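Local coordinates for prophage MuSo2, 43 kDa tail protein (Shewanella oneidensis, PDB 3CDD), which probably serves as a trimeric hub protein of the Mu-like phage baseplate, a structural part of the contractile tail, at residues I24-S32 against L170-L178; K98-Y109 against I125-K133. One frame throughout, in Å; residues are numbered along the deposited sequence.

Contact 1: residues I24-S32 against L170-L178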
ATOM      1  N   ILE A  24     -15.056 -18.035  -4.220  1.00 27.93           N
ATOM      2  CA  ILE A  24     -13.958 -18.988  -4.509  1.00 28.68           C
ATOM      3  C   ILE A  24     -13.257 -18.544  -5.791  1.00 29.12           C
ATOM      4  O   ILE A  24     -13.915 -18.325  -6.815  1.00 29.81           O
ATOM      5  CB  ILE A  24     -14.446 -20.454  -4.602  1.00 28.41           C
ATOM      6  CG1 ILE A  24     -14.921 -20.961  -3.246  1.00 30.03           C
ATOM      7  CG2 ILE A  24     -13.322 -21.387  -5.094  1.00 30.52           C
ATOM      8  CD1 ILE A  24     -15.898 -22.186  -3.321  1.00 28.52           C
ATOM      9  N   THR A  25     -11.946 -18.345  -5.722  1.00 28.94           N
ATOM     10  CA  THR A  25     -11.183 -18.053  -6.927  1.00 29.36           C
ATOM     11  C   THR A  25     -10.443 -19.295  -7.416  1.00 29.26           C
ATOM     12  O   THR A  25      -9.772 -19.981  -6.642  1.00 29.38           O
ATOM     13  CB  THR A  25     -10.199 -16.867  -6.719  1.00 29.77           C
ATOM     14  OG1 THR A  25     -10.941 -15.722  -6.332  1.00 29.68           O
ATOM     15  CG2 THR A  25      -9.469 -16.508  -8.034  1.00 30.09           C
ATOM     16  N   ARG A  26     -10.616 -19.589  -8.699  1.00 28.63           N
ATOM     17  CA  ARG A  26      -9.702 -20.448  -9.437  1.00 28.20           C
ATOM     18  C   ARG A  26      -8.942 -19.561 -10.437  1.00 28.70           C
ATOM     19  O   ARG A  26      -9.540 -18.711 -11.117  1.00 28.71           O
ATOM     20  CB  ARG A  26     -10.473 -21.560 -10.160  1.00 27.78           C
ATOM     21  CG  ARG A  26     -11.295 -22.470  -9.198  1.00 27.09           C
ATOM     22  CD  ARG A  26     -11.628 -23.859  -9.768  1.00 27.86           C
ATOM     23  NE  ARG A  26     -10.423 -24.598 -10.126  1.00 27.65           N
ATOM     24  CZ  ARG A  26     -10.194 -25.142 -11.319  1.00 30.24           C
ATOM     25  NH1 ARG A  26      -9.049 -25.777 -11.538  1.00 29.37           N
ATOM     26  NH2 ARG A  26     -11.117 -25.080 -12.288  1.00 29.05           N
ATOM     27  N   SER A  27      -7.639 -19.756 -10.543  1.00 28.81           N
ATOM     28  CA  SER A  27      -6.831 -18.866 -11.376  1.00 30.21           C
ATOM     29  C   SER A  27      -5.636 -19.540 -12.015  1.00 31.58           C
ATOM     30  O   SER A  27      -5.009 -20.396 -11.408  1.00 32.79           O
ATOM     31  CB  SER A  27      -6.327 -17.701 -10.549  1.00 29.12           C
ATOM     32  OG  SER A  27      -5.550 -16.859 -11.372  1.00 29.83           O
ATOM     33  N   LEU A  28      -5.303 -19.132 -13.230  1.00 33.42           N
ATOM     34  CA  LEU A  28      -4.085 -19.598 -13.903  1.00 35.13           C
ATOM     35  C   LEU A  28      -2.861 -18.760 -13.543  1.00 36.79           C
ATOM     36  O   LEU A  28      -1.734 -19.145 -13.863  1.00 37.91           O
ATOM     37  CB  LEU A  28      -4.253 -19.559 -15.426  1.00 34.52           C
ATOM     38  CG  LEU A  28      -4.904 -20.679 -16.237  1.00 35.65           C
ATOM     39  CD1 LEU A  28      -4.845 -20.272 -17.714  1.00 34.64           C
ATOM     40  CD2 LEU A  28      -4.217 -22.038 -16.025  1.00 34.11           C
ATOM     41  N   GLU A  29      -3.060 -17.607 -12.912  1.00 38.16           N
ATOM     42  CA  GLU A  29      -1.947 -16.686 -12.674  1.00 40.44           C
ATOM     43  C   GLU A  29      -1.605 -16.486 -11.197  1.00 39.68           C
ATOM     44  O   GLU A  29      -0.771 -15.647 -10.844  1.00 41.07           O
ATOM     45  CB  GLU A  29      -2.240 -15.326 -13.318  1.00 40.39           C
ATOM     46  CG  GLU A  29      -2.417 -15.374 -14.838  1.00 43.32           C
ATOM     47  CD  GLU A  29      -2.577 -13.984 -15.462  1.00 44.73           C
ATOM     48  OE1 GLU A  29      -2.371 -12.974 -14.730  1.00 48.82           O
ATOM     49  OE2 GLU A  29      -2.907 -13.902 -16.686  1.00 49.36           O
ATOM     50  N   ALA A  30      -2.266 -17.221 -10.327  1.00 38.19           N
ATOM     51  CA  ALA A  30      -2.040 -17.078  -8.908  1.00 36.74           C
ATOM     52  C   ALA A  30      -2.180 -18.458  -8.270  1.00 35.19           C
ATOM     53  O   ALA A  30      -3.314 -18.924  -8.039  1.00 34.35           O
ATOM     54  CB  ALA A  30      -3.041 -16.089  -8.313  1.00 37.44           C
HETATM   55  N   MSE A  31      -1.032 -19.108  -8.021  1.00 32.93           N
HETATM   56  CA  MSE A  31      -1.004 -20.498  -7.529  1.00 32.18           C
HETATM   57  C   MSE A  31      -1.845 -20.675  -6.271  1.00 32.03           C
HETATM   58  O   MSE A  31      -1.650 -19.942  -5.308  1.00 32.10           O
HETATM   59  CB  MSE A  31       0.428 -20.982  -7.266  1.00 31.55           C
HETATM   60  CG  MSE A  31       0.538 -22.493  -6.832  1.00 31.53           C
HETATM   61 SE   MSE A  31      -0.225 -23.792  -8.084  0.50 24.10          SE
HETATM   62  CE  MSE A  31       0.959 -23.361  -9.560  1.00 25.35           C
ATOM     63  N   SER A  32      -2.794 -21.620  -6.325  1.00 31.32           N
ATOM     64  CA  SER A  32      -3.606 -22.071  -5.180  1.00 30.79           C
ATOM     65  C   SER A  32      -4.959 -21.360  -4.977  1.00 30.46           C
ATOM     66  O   SER A  32      -5.770 -21.781  -4.130  1.00 31.19           O
ATOM     67  CB  SER A  32      -2.787 -22.161  -3.875  1.00 30.79           C
ATOM     68  OG  SER A  32      -2.750 -20.942  -3.139  1.00 30.13           O
ATOM     69  N   LEU A 170       2.357 -23.660 -14.778  1.00 29.58           N
ATOM     70  CA  LEU A 170       1.948 -24.387 -13.567  1.00 30.01           C
ATOM     71  C   LEU A 170       0.589 -23.895 -13.074  1.00 29.73           C
ATOM     72  O   LEU A 170       0.347 -22.694 -13.006  1.00 29.72           O
ATOM     73  CB  LEU A 170       2.968 -24.211 -12.451  1.00 30.29           C
ATOM     74  CG  LEU A 170       4.455 -24.370 -12.795  1.00 32.35           C
ATOM     75  CD1 LEU A 170       5.223 -24.078 -11.537  1.00 32.78           C
ATOM     76  CD2 LEU A 170       4.788 -25.791 -13.323  1.00 32.47           C
ATOM     77  N   THR A 171      -0.319 -24.819 -12.785  1.00 29.21           N
ATOM     78  CA  THR A 171      -1.602 -24.440 -12.157  1.00 28.91           C
ATOM     79  C   THR A 171      -2.048 -25.557 -11.191  1.00 28.36           C
ATOM     80  O   THR A 171      -1.225 -26.352 -10.743  1.00 27.08           O
ATOM     81  CB  THR A 171      -2.671 -23.994 -13.229  1.00 28.64           C
ATOM     82  OG1 THR A 171      -3.890 -23.581 -12.592  1.00 29.83           O
ATOM     83  CG2 THR A 171      -2.958 -25.091 -14.210  1.00 29.64           C
ATOM     84  N   SER A 172      -3.322 -25.606 -10.837  1.00 28.20           N
ATOM     85  CA  SER A 172      -3.801 -26.694 -10.007  1.00 28.53           C
ATOM     86  C   SER A 172      -5.171 -27.120 -10.529  1.00 28.63           C
ATOM     87  O   SER A 172      -5.776 -26.410 -11.341  1.00 29.90           O
ATOM     88  CB  SER A 172      -3.837 -26.280  -8.528  1.00 28.02           C
ATOM     89  OG  SER A 172      -4.718 -25.189  -8.296  1.00 28.17           O
ATOM     90  N   ASP A 173      -5.666 -28.264 -10.084  1.00 28.35           N
ATOM     91  CA  ASP A 173      -7.002 -28.690 -10.508  1.00 28.51           C
ATOM     92  C   ASP A 173      -7.948 -28.594  -9.322  1.00 27.86           C
ATOM     93  O   ASP A 173      -7.526 -28.167  -8.250  1.00 28.90           O
ATOM     94  CB  ASP A 173      -6.954 -30.091 -11.138  1.00 28.12           C
ATOM     95  CG  ASP A 173      -6.470 -31.168 -10.167  1.00 29.50           C
ATOM     96  OD1 ASP A 173      -6.530 -30.960  -8.927  1.00 29.35           O
ATOM     97  OD2 ASP A 173      -6.048 -32.239 -10.646  1.00 30.67           O
ATOM     98  N   THR A 174      -9.216 -28.979  -9.489  1.00 27.81           N
ATOM     99  CA  THR A 174     -10.184 -28.854  -8.396  1.00 27.40           C
ATOM    100  C   THR A 174      -9.837 -29.739  -7.193  1.00 27.40           C
ATOM    101  O   THR A 174     -10.346 -29.524  -6.095  1.00 26.70           O
ATOM    102  CB  THR A 174     -11.638 -29.131  -8.829  1.00 27.25           C
ATOM    103  OG1 THR A 174     -11.776 -30.509  -9.211  1.00 27.83           O
ATOM    104  CG2 THR A 174     -12.059 -28.207  -9.966  1.00 26.41           C
ATOM    105  N   PHE A 175      -8.971 -30.724  -7.411  1.00 27.74           N
ATOM    106  CA  PHE A 175      -8.564 -31.642  -6.345  1.00 27.95           C
ATOM    107  C   PHE A 175      -7.258 -31.202  -5.658  1.00 28.13           C
ATOM    108  O   PHE A 175      -6.740 -31.885  -4.784  1.00 28.10           O
ATOM    109  CB  PHE A 175      -8.542 -33.087  -6.862  1.00 28.17           C
ATOM    110  CG  PHE A 175      -9.934 -33.650  -7.103  1.00 29.57           C
ATOM    111  CD1 PHE A 175     -10.559 -33.511  -8.346  1.00 30.47           C
ATOM    112  CD2 PHE A 175     -10.632 -34.280  -6.076  1.00 28.95           C
ATOM    113  CE1 PHE A 175     -11.852 -34.001  -8.564  1.00 29.25           C
ATOM    114  CE2 PHE A 175     -11.917 -34.787  -6.296  1.00 30.09           C
ATOM    115  CZ  PHE A 175     -12.526 -34.643  -7.538  1.00 29.22           C
ATOM    116  N   GLY A 176      -6.761 -30.022  -6.029  1.00 28.33           N
ATOM    117  CA  GLY A 176      -5.569 -29.460  -5.397  1.00 28.32           C
ATOM    118  C   GLY A 176      -4.299 -30.187  -5.792  1.00 28.28           C
ATOM    119  O   GLY A 176      -3.302 -30.161  -5.052  1.00 28.26           O
ATOM    120  N   ASN A 177      -4.349 -30.863  -6.939  1.00 27.71           N
ATOM    121  CA  ASN A 177      -3.155 -31.475  -7.533  1.00 28.29           C
ATOM    122  C   ASN A 177      -2.411 -30.389  -8.267  1.00 27.53           C
ATOM    123  O   ASN A 177      -3.046 -29.513  -8.812  1.00 28.70           O
ATOM    124  CB  ASN A 177      -3.543 -32.542  -8.559  1.00 27.88           C
ATOM    125  CG  ASN A 177      -4.299 -33.721  -7.948  1.00 30.41           C
ATOM    126  OD1 ASN A 177      -3.950 -34.216  -6.868  1.00 31.61           O
ATOM    127  ND2 ASN A 177      -5.317 -34.208  -8.671  1.00 29.65           N
ATOM    128  N   LEU A 178      -1.083 -30.463  -8.323  1.00 27.35           N
ATOM    129  CA  LEU A 178      -0.287 -29.608  -9.225  1.00 27.37           C
ATOM    130  C   LEU A 178      -0.453 -30.007 -10.701  1.00 27.19           C
ATOM    131  O   LEU A 178      -0.286 -31.181 -11.054  1.00 26.26           O
ATOM    132  CB  LEU A 178       1.191 -29.654  -8.845  1.00 26.97           C
ATOM    133  CG  LEU A 178       2.110 -28.728  -9.647  1.00 27.99           C
ATOM    134  CD1 LEU A 178       1.839 -27.267  -9.295  1.00 26.80           C
ATOM    135  CD2 LEU A 178       3.562 -29.072  -9.417  1.00 27.67           C
TER
HETATM  136  O   HOH W   1      -7.347 -24.599  -9.593  1.00 26.57           O
HETATM  137  O   HOH W   2      -2.711 -21.542 -10.923  1.00 19.96           O
HETATM  138  O   HOH W   3      -0.343 -20.714 -11.162  1.00 21.47           O
HETATM  139  O   HOH W   4      -3.865 -22.664  -8.434  1.00 25.89           O

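Contact 2: residues K98-Y109 against I125-K133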
ATOM      1  N   LYS A  98      -4.586 -26.990  -1.844  1.00 27.39           N
ATOM      2  CA  LYS A  98      -3.407 -27.714  -1.318  1.00 26.91           C
ATOM      3  C   LYS A  98      -2.049 -27.180  -1.773  1.00 26.24           C
ATOM      4  O   LYS A  98      -1.079 -27.217  -1.005  1.00 26.02           O
ATOM      5  CB  LYS A  98      -3.483 -29.207  -1.684  1.00 26.78           C
ATOM      6  CG  LYS A  98      -4.516 -30.003  -0.909  1.00 26.76           C
ATOM      7  CD  LYS A  98      -4.611 -31.446  -1.418  1.00 27.24           C
ATOM      8  CE  LYS A  98      -3.281 -32.156  -1.262  1.00 29.81           C
ATOM      9  NZ  LYS A  98      -3.421 -33.650  -1.311  1.00 33.26           N
ATOM     10  N   THR A  99      -1.975 -26.693  -3.016  1.00 25.92           N
ATOM     11  CA  THR A  99      -0.700 -26.209  -3.576  1.00 25.87           C
ATOM     12  C   THR A  99      -0.135 -25.004  -2.815  1.00 26.61           C
ATOM     13  O   THR A  99       1.005 -24.604  -3.040  1.00 25.70           O
ATOM     14  CB  THR A  99      -0.786 -25.899  -5.086  1.00 26.31           C
ATOM     15  OG1 THR A  99      -1.780 -24.890  -5.323  1.00 26.37           O
ATOM     16  CG2 THR A  99      -1.119 -27.165  -5.896  1.00 26.43           C
ATOM     17  N   ALA A 100      -0.917 -24.452  -1.880  1.00 27.26           N
ATOM     18  CA  ALA A 100      -0.436 -23.328  -1.078  1.00 27.52           C
ATOM     19  C   ALA A 100       0.781 -23.727  -0.237  1.00 27.62           C
ATOM     20  O   ALA A 100       1.651 -22.899   0.014  1.00 28.15           O
ATOM     21  CB  ALA A 100      -1.539 -22.778  -0.203  1.00 27.32           C
ATOM     22  N   ASP A 101       0.851 -24.993   0.186  1.00 27.22           N
ATOM     23  CA  ASP A 101       2.029 -25.494   0.893  1.00 26.98           C
ATOM     24  C   ASP A 101       3.287 -25.358   0.031  1.00 26.99           C
ATOM     25  O   ASP A 101       4.369 -25.091   0.552  1.00 26.67           O
ATOM     26  CB  ASP A 101       1.841 -26.951   1.336  1.00 26.03           C
ATOM     27  CG  ASP A 101       0.941 -27.080   2.559  1.00 26.64           C
ATOM     28  OD1 ASP A 101       0.699 -26.053   3.246  1.00 26.23           O
ATOM     29  OD2 ASP A 101       0.465 -28.206   2.828  1.00 24.80           O
ATOM     30  N   LEU A 102       3.124 -25.523  -1.285  1.00 26.61           N
ATOM     31  CA  LEU A 102       4.230 -25.396  -2.238  1.00 26.38           C
ATOM     32  C   LEU A 102       4.693 -23.951  -2.364  1.00 26.41           C
ATOM     33  O   LEU A 102       5.825 -23.698  -2.748  1.00 26.42           O
ATOM     34  CB  LEU A 102       3.831 -25.906  -3.624  1.00 26.43           C
ATOM     35  CG  LEU A 102       3.324 -27.348  -3.772  1.00 26.29           C
ATOM     36  CD1 LEU A 102       2.937 -27.612  -5.234  1.00 24.49           C
ATOM     37  CD2 LEU A 102       4.339 -28.378  -3.310  1.00 24.90           C
ATOM     38  N   VAL A 103       3.799 -23.014  -2.053  1.00 25.18           N
ATOM     39  CA  VAL A 103       4.093 -21.600  -2.157  1.00 24.94           C
ATOM     40  C   VAL A 103       4.727 -21.094  -0.856  1.00 24.42           C
ATOM     41  O   VAL A 103       5.594 -20.217  -0.890  1.00 23.56           O
ATOM     42  CB  VAL A 103       2.789 -20.785  -2.407  1.00 25.24           C
ATOM     43  CG1 VAL A 103       3.028 -19.254  -2.254  1.00 26.28           C
ATOM     44  CG2 VAL A 103       2.146 -21.158  -3.765  1.00 26.29           C
ATOM     45  N   ASP A 104       4.243 -21.615   0.275  1.00 23.50           N
ATOM     46  CA  ASP A 104       4.659 -21.146   1.615  1.00 24.67           C
ATOM     47  C   ASP A 104       5.974 -21.729   2.113  1.00 24.08           C
ATOM     48  O   ASP A 104       6.741 -21.044   2.797  1.00 23.99           O
ATOM     49  CB  ASP A 104       3.607 -21.505   2.674  1.00 24.18           C
ATOM     50  CG  ASP A 104       2.332 -20.733   2.528  1.00 25.80           C
ATOM     51  OD1 ASP A 104       2.275 -19.737   1.745  1.00 24.30           O
ATOM     52  OD2 ASP A 104       1.368 -21.162   3.210  1.00 28.71           O
ATOM     53  N   CYS A 105       6.218 -22.995   1.776  1.00 24.45           N
ATOM     54  CA  CYS A 105       7.234 -23.798   2.493  1.00 24.73           C
ATOM     55  C   CYS A 105       8.533 -23.994   1.719  1.00 25.12           C
ATOM     56  O   CYS A 105       8.557 -23.836   0.495  1.00 25.04           O
ATOM     57  CB  CYS A 105       6.635 -25.153   2.871  1.00 24.65           C
ATOM     58  SG  CYS A 105       5.147 -25.059   3.916  1.00 24.40           S
ATOM     59  N   SER A 106       9.602 -24.345   2.438  1.00 25.03           N
ATOM     60  CA  SER A 106      10.923 -24.557   1.846  1.00 25.29           C
ATOM     61  C   SER A 106      11.026 -25.959   1.277  1.00 25.68           C
ATOM     62  O   SER A 106      10.306 -26.865   1.708  1.00 25.73           O
ATOM     63  CB  SER A 106      12.031 -24.363   2.889  1.00 25.09           C
ATOM     64  OG  SER A 106      11.943 -23.098   3.519  1.00 24.47           O
ATOM     65  N   ILE A 107      11.899 -26.123   0.286  1.00 25.82           N
ATOM     66  CA  ILE A 107      12.264 -27.445  -0.224  1.00 26.52           C
ATOM     67  C   ILE A 107      13.301 -28.043   0.707  1.00 27.58           C
ATOM     68  O   ILE A 107      14.349 -27.438   0.946  1.00 27.15           O
ATOM     69  CB  ILE A 107      12.907 -27.376  -1.629  1.00 26.39           C
ATOM     70  CG1 ILE A 107      11.995 -26.637  -2.613  1.00 25.77           C
ATOM     71  CG2 ILE A 107      13.255 -28.792  -2.136  1.00 26.34           C
ATOM     72  CD1 ILE A 107      12.746 -25.916  -3.753  1.00 23.46           C
ATOM     73  N   ASP A 108      12.995 -29.220   1.240  1.00 29.15           N
ATOM     74  CA  ASP A 108      13.978 -29.997   1.984  1.00 31.29           C
ATOM     75  C   ASP A 108      14.418 -31.226   1.180  1.00 31.81           C
ATOM     76  O   ASP A 108      14.025 -32.356   1.477  1.00 33.09           O
ATOM     77  CB  ASP A 108      13.453 -30.395   3.365  1.00 30.97           C
ATOM     78  CG  ASP A 108      14.540 -30.974   4.260  1.00 34.26           C
ATOM     79  OD1 ASP A 108      15.569 -31.484   3.741  1.00 36.78           O
ATOM     80  OD2 ASP A 108      14.366 -30.922   5.498  1.00 36.00           O
ATOM     81  N   TYR A 109      15.234 -30.988   0.160  1.00 32.13           N
ATOM     82  CA  TYR A 109      15.849 -32.062  -0.616  1.00 31.92           C
ATOM     83  C   TYR A 109      17.349 -32.008  -0.324  1.00 31.87           C
ATOM     84  O   TYR A 109      18.083 -31.245  -0.958  1.00 32.15           O
ATOM     85  CB  TYR A 109      15.518 -31.906  -2.108  1.00 31.49           C
ATOM     86  CG  TYR A 109      15.965 -33.068  -2.974  1.00 31.94           C
ATOM     87  CD1 TYR A 109      15.339 -34.317  -2.890  1.00 30.98           C
ATOM     88  CD2 TYR A 109      17.019 -32.918  -3.886  1.00 31.13           C
ATOM     89  CE1 TYR A 109      15.762 -35.391  -3.689  1.00 31.39           C
ATOM     90  CE2 TYR A 109      17.435 -33.973  -4.692  1.00 30.44           C
ATOM     91  CZ  TYR A 109      16.808 -35.207  -4.586  1.00 31.02           C
ATOM     92  OH  TYR A 109      17.235 -36.252  -5.374  1.00 32.69           O
ATOM     93  N   ILE A 125       9.353 -35.063  -7.114  1.00 30.79           N
ATOM     94  CA  ILE A 125      10.214 -35.047  -5.919  1.00 30.52           C
ATOM     95  C   ILE A 125       9.789 -34.019  -4.862  1.00 29.84           C
ATOM     96  O   ILE A 125       9.491 -34.385  -3.723  1.00 29.24           O
ATOM     97  CB  ILE A 125      11.724 -34.848  -6.271  1.00 30.89           C
ATOM     98  CG1 ILE A 125      12.272 -36.087  -7.000  1.00 31.26           C
ATOM     99  CG2 ILE A 125      12.539 -34.604  -4.980  1.00 31.39           C
ATOM    100  CD1 ILE A 125      13.569 -35.869  -7.777  1.00 31.23           C
ATOM    101  N   VAL A 126       9.749 -32.737  -5.239  1.00 28.97           N
ATOM    102  CA  VAL A 126       9.469 -31.675  -4.259  1.00 28.47           C
ATOM    103  C   VAL A 126       8.031 -31.669  -3.715  1.00 28.47           C
ATOM    104  O   VAL A 126       7.795 -31.146  -2.637  1.00 27.93           O
ATOM    105  CB  VAL A 126       9.903 -30.262  -4.763  1.00 28.54           C
ATOM    106  CG1 VAL A 126      11.427 -30.258  -5.111  1.00 27.61           C
ATOM    107  CG2 VAL A 126       9.044 -29.807  -5.958  1.00 27.82           C
ATOM    108  N   CYS A 127       7.102 -32.279  -4.463  1.00 28.80           N
ATOM    109  CA  CYS A 127       5.661 -32.290  -4.145  1.00 28.80           C
ATOM    110  C   CYS A 127       5.260 -33.420  -3.205  1.00 28.78           C
ATOM    111  O   CYS A 127       4.298 -33.285  -2.436  1.00 27.76           O
ATOM    112  CB  CYS A 127       4.836 -32.419  -5.429  1.00 28.88           C
ATOM    113  SG  CYS A 127       4.563 -30.854  -6.287  1.00 31.12           S
ATOM    114  N   LYS A 128       6.006 -34.528  -3.286  1.00 28.31           N
ATOM    115  CA  LYS A 128       5.687 -35.768  -2.590  1.00 29.03           C
ATOM    116  C   LYS A 128       5.531 -35.640  -1.064  1.00 28.96           C
ATOM    117  O   LYS A 128       4.529 -36.104  -0.541  1.00 29.82           O
ATOM    118  CB  LYS A 128       6.707 -36.870  -2.951  1.00 28.97           C
ATOM    119  CG  LYS A 128       6.479 -38.199  -2.251  1.00 30.44           C
ATOM    120  CD  LYS A 128       6.981 -39.343  -3.112  1.00 32.17           C
ATOM    121  CE  LYS A 128       6.586 -40.679  -2.529  1.00 33.58           C
ATOM    122  NZ  LYS A 128       7.736 -41.319  -1.821  1.00 34.53           N
ATOM    123  N   PRO A 129       6.501 -35.010  -0.347  1.00 28.79           N
ATOM    124  CA  PRO A 129       6.333 -34.946   1.124  1.00 28.41           C
ATOM    125  C   PRO A 129       5.123 -34.087   1.549  1.00 28.20           C
ATOM    126  O   PRO A 129       4.685 -34.165   2.699  1.00 27.21           O
ATOM    127  CB  PRO A 129       7.644 -34.307   1.607  1.00 28.43           C
ATOM    128  CG  PRO A 129       8.155 -33.563   0.444  1.00 28.56           C
ATOM    129  CD  PRO A 129       7.745 -34.339  -0.778  1.00 28.54           C
ATOM    130  N   PHE A 130       4.598 -33.285   0.617  1.00 27.76           N
ATOM    131  CA  PHE A 130       3.377 -32.516   0.857  1.00 27.50           C
ATOM    132  C   PHE A 130       2.117 -33.315   0.473  1.00 28.47           C
ATOM    133  O   PHE A 130       0.982 -32.832   0.648  1.00 28.69           O
ATOM    134  CB  PHE A 130       3.404 -31.211   0.081  1.00 26.39           C
ATOM    135  CG  PHE A 130       4.532 -30.270   0.463  1.00 25.76           C
ATOM    136  CD1 PHE A 130       5.718 -30.233  -0.285  1.00 23.25           C
ATOM    137  CD2 PHE A 130       4.389 -29.380   1.522  1.00 22.49           C
ATOM    138  CE1 PHE A 130       6.748 -29.328   0.036  1.00 20.02           C
ATOM    139  CE2 PHE A 130       5.417 -28.487   1.854  1.00 23.39           C
ATOM    140  CZ  PHE A 130       6.608 -28.465   1.104  1.00 20.66           C
ATOM    141  N   GLY A 131       2.318 -34.538  -0.031  1.00 28.87           N
ATOM    142  CA  GLY A 131       1.213 -35.383  -0.504  1.00 29.48           C
ATOM    143  C   GLY A 131       0.387 -34.707  -1.586  1.00 29.99           C
ATOM    144  O   GLY A 131      -0.848 -34.713  -1.540  1.00 30.72           O
ATOM    145  N   ILE A 132       1.078 -34.086  -2.536  1.00 29.54           N
ATOM    146  CA  ILE A 132       0.458 -33.394  -3.653  1.00 29.25           C
ATOM    147  C   ILE A 132       0.845 -34.149  -4.933  1.00 30.28           C
ATOM    148  O   ILE A 132       2.042 -34.371  -5.199  1.00 29.92           O
ATOM    149  CB  ILE A 132       0.920 -31.895  -3.710  1.00 28.81           C
ATOM    150  CG1 ILE A 132       0.239 -31.074  -2.605  1.00 29.25           C
ATOM    151  CG2 ILE A 132       0.638 -31.267  -5.080  1.00 27.32           C
ATOM    152  CD1 ILE A 132       0.949 -29.783  -2.253  1.00 28.30           C
ATOM    153  N   LYS A 133      -0.167 -34.569  -5.696  1.00 30.93           N
ATOM    154  CA  LYS A 133       0.058 -35.224  -6.988  1.00 31.62           C
ATOM    155  C   LYS A 133       0.394 -34.211  -8.076  1.00 31.62           C
ATOM    156  O   LYS A 133      -0.071 -33.056  -8.029  1.00 31.77           O
ATOM    157  CB  LYS A 133      -1.156 -36.054  -7.416  1.00 32.34           C
ATOM    158  CG  LYS A 133      -1.329 -37.359  -6.679  1.00 33.90           C
ATOM    159  CD  LYS A 133      -1.738 -38.464  -7.666  1.00 39.14           C
ATOM    160  CE  LYS A 133      -2.365 -39.656  -6.965  1.00 40.51           C
ATOM    161  NZ  LYS A 133      -3.779 -39.359  -6.593  1.00 41.66           N
TER
HETATM  162  O   HOH W   5      -2.792 -33.369  -4.578  1.00 40.02           O
HETATM  163  O   HOH W   6      -0.571 -30.209   1.182  1.00 27.65           O

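Contact 1: residues I24-S32 against L170-L178
R26 reaches from the end of strand 21-27 to the type I beta turn D173-G176, which follows strand 169-172; the contact thus joins the GpP-like N-terminal region to the gp44-like second domain of a probable phage baseplate hub protein. The CB of R26 points at the turn, CG leans to the side of the backbone N (chi1 -59°), and a bend at chi3 swings the guanidinium flat under T174. T174 CG2 stands over the centre of one face, 3.8 Å from R26 CZ and 4.0 Å from both R26 NE and NH2. At the edge, R26 NH1 donates weakly to S172 O at 3.3 Å and, at 2.8 Å, to water 1, which donates to S172 OG, itself hydrogen-bonded to D97; R26 NH2 is held by N300. Beside L28, whose CD2 lies 3.7 Å from T171 CB, water 2 joins S27 O to T171 OG1. Selenomethionine M31, its CG anti to the backbone N (chi1 -176°), folds at chi2 and chi3, bringing CE against the backbone carbonyl and CB of L170. M31 SE passes 3.8 Å from T171 O, and CE ends 3.6 Å from L170 CB and 4.0 Å from L178 CD1.

Contact 2: residues K98-Y109 against I125-K133
F130, from the 3-10 segment 128-130, and I132, from the loop after it, point toward segment 98-109, and the F130 ring is the broadest surface of the contact. D101 CB approaches the ring obliquely, 3.5 Å from F130 CD2, while C105 comes to its edge near the ring plane, with C105 CB 3.7 Å from F130 CE2. The sulfur of C105 takes the same edge-on course, 77° off the ring normal, a Cys sulfur-aromatic contact. L102 crosses the ring side at an angle, its CD2 against F130 CD1. Both methyls of L102 rest on C127 SG, CD1 at 3.8 Å. L102 and I132 reach toward each other tip to tip, with L102 CG 3.7 Å from I132 CD1.

K98 runs past I132 in the opposite direction, its CE alongside I132 CG1. A bend at chi3 (61°) turns its amine onto the carbonyl of G131, where K98 NZ bonds G131 O at 2.8 Å, with a C=O...N angle of 157° and the donor tilted somewhat from the carbonyl plane. Farther along, I107 CG2 packs on V126 CG1 at 3.8 Å, and the Y109 ring takes I125 CG2 obliquely, 3.5 Å from Y109 CD1.

D101 OD1 forms salt bridges with R248 and R250 of the second subunit; Y249 of that subunit meets the F130 ring edge-to-face. Within the chain, P155 at the start of helix 155-164 packs on L102, I107 and F130, L159 of the same helix lies against V126, F114 of strand 113-115 touches I125 and V126 and stacks on Y109, and strand 70-84 brings Y76 against K98 and D101.

In the fold
Contact 1 lies near the middle of the chain yet is only partly buried, a water-bridged joint between the end of strand 21-27 with its following loop and strand 169-172 with its turn. Contact 2, its centre about 14 Å from that of contact 1, is more deeply buried and mostly apolar, within the gp44-like second domain, and it borders a second subunit, whereas no other chain touches contact 1. Helix 155-164 packs against both: H156 reaches M31 in contact 1, and the start of the helix lies on contact 2. The two also meet directly, T99 lying against M31 and S32, and L178 N probably bonding K133 O at 2.8 Å. D97, just before 98-109, binds S172 and T99.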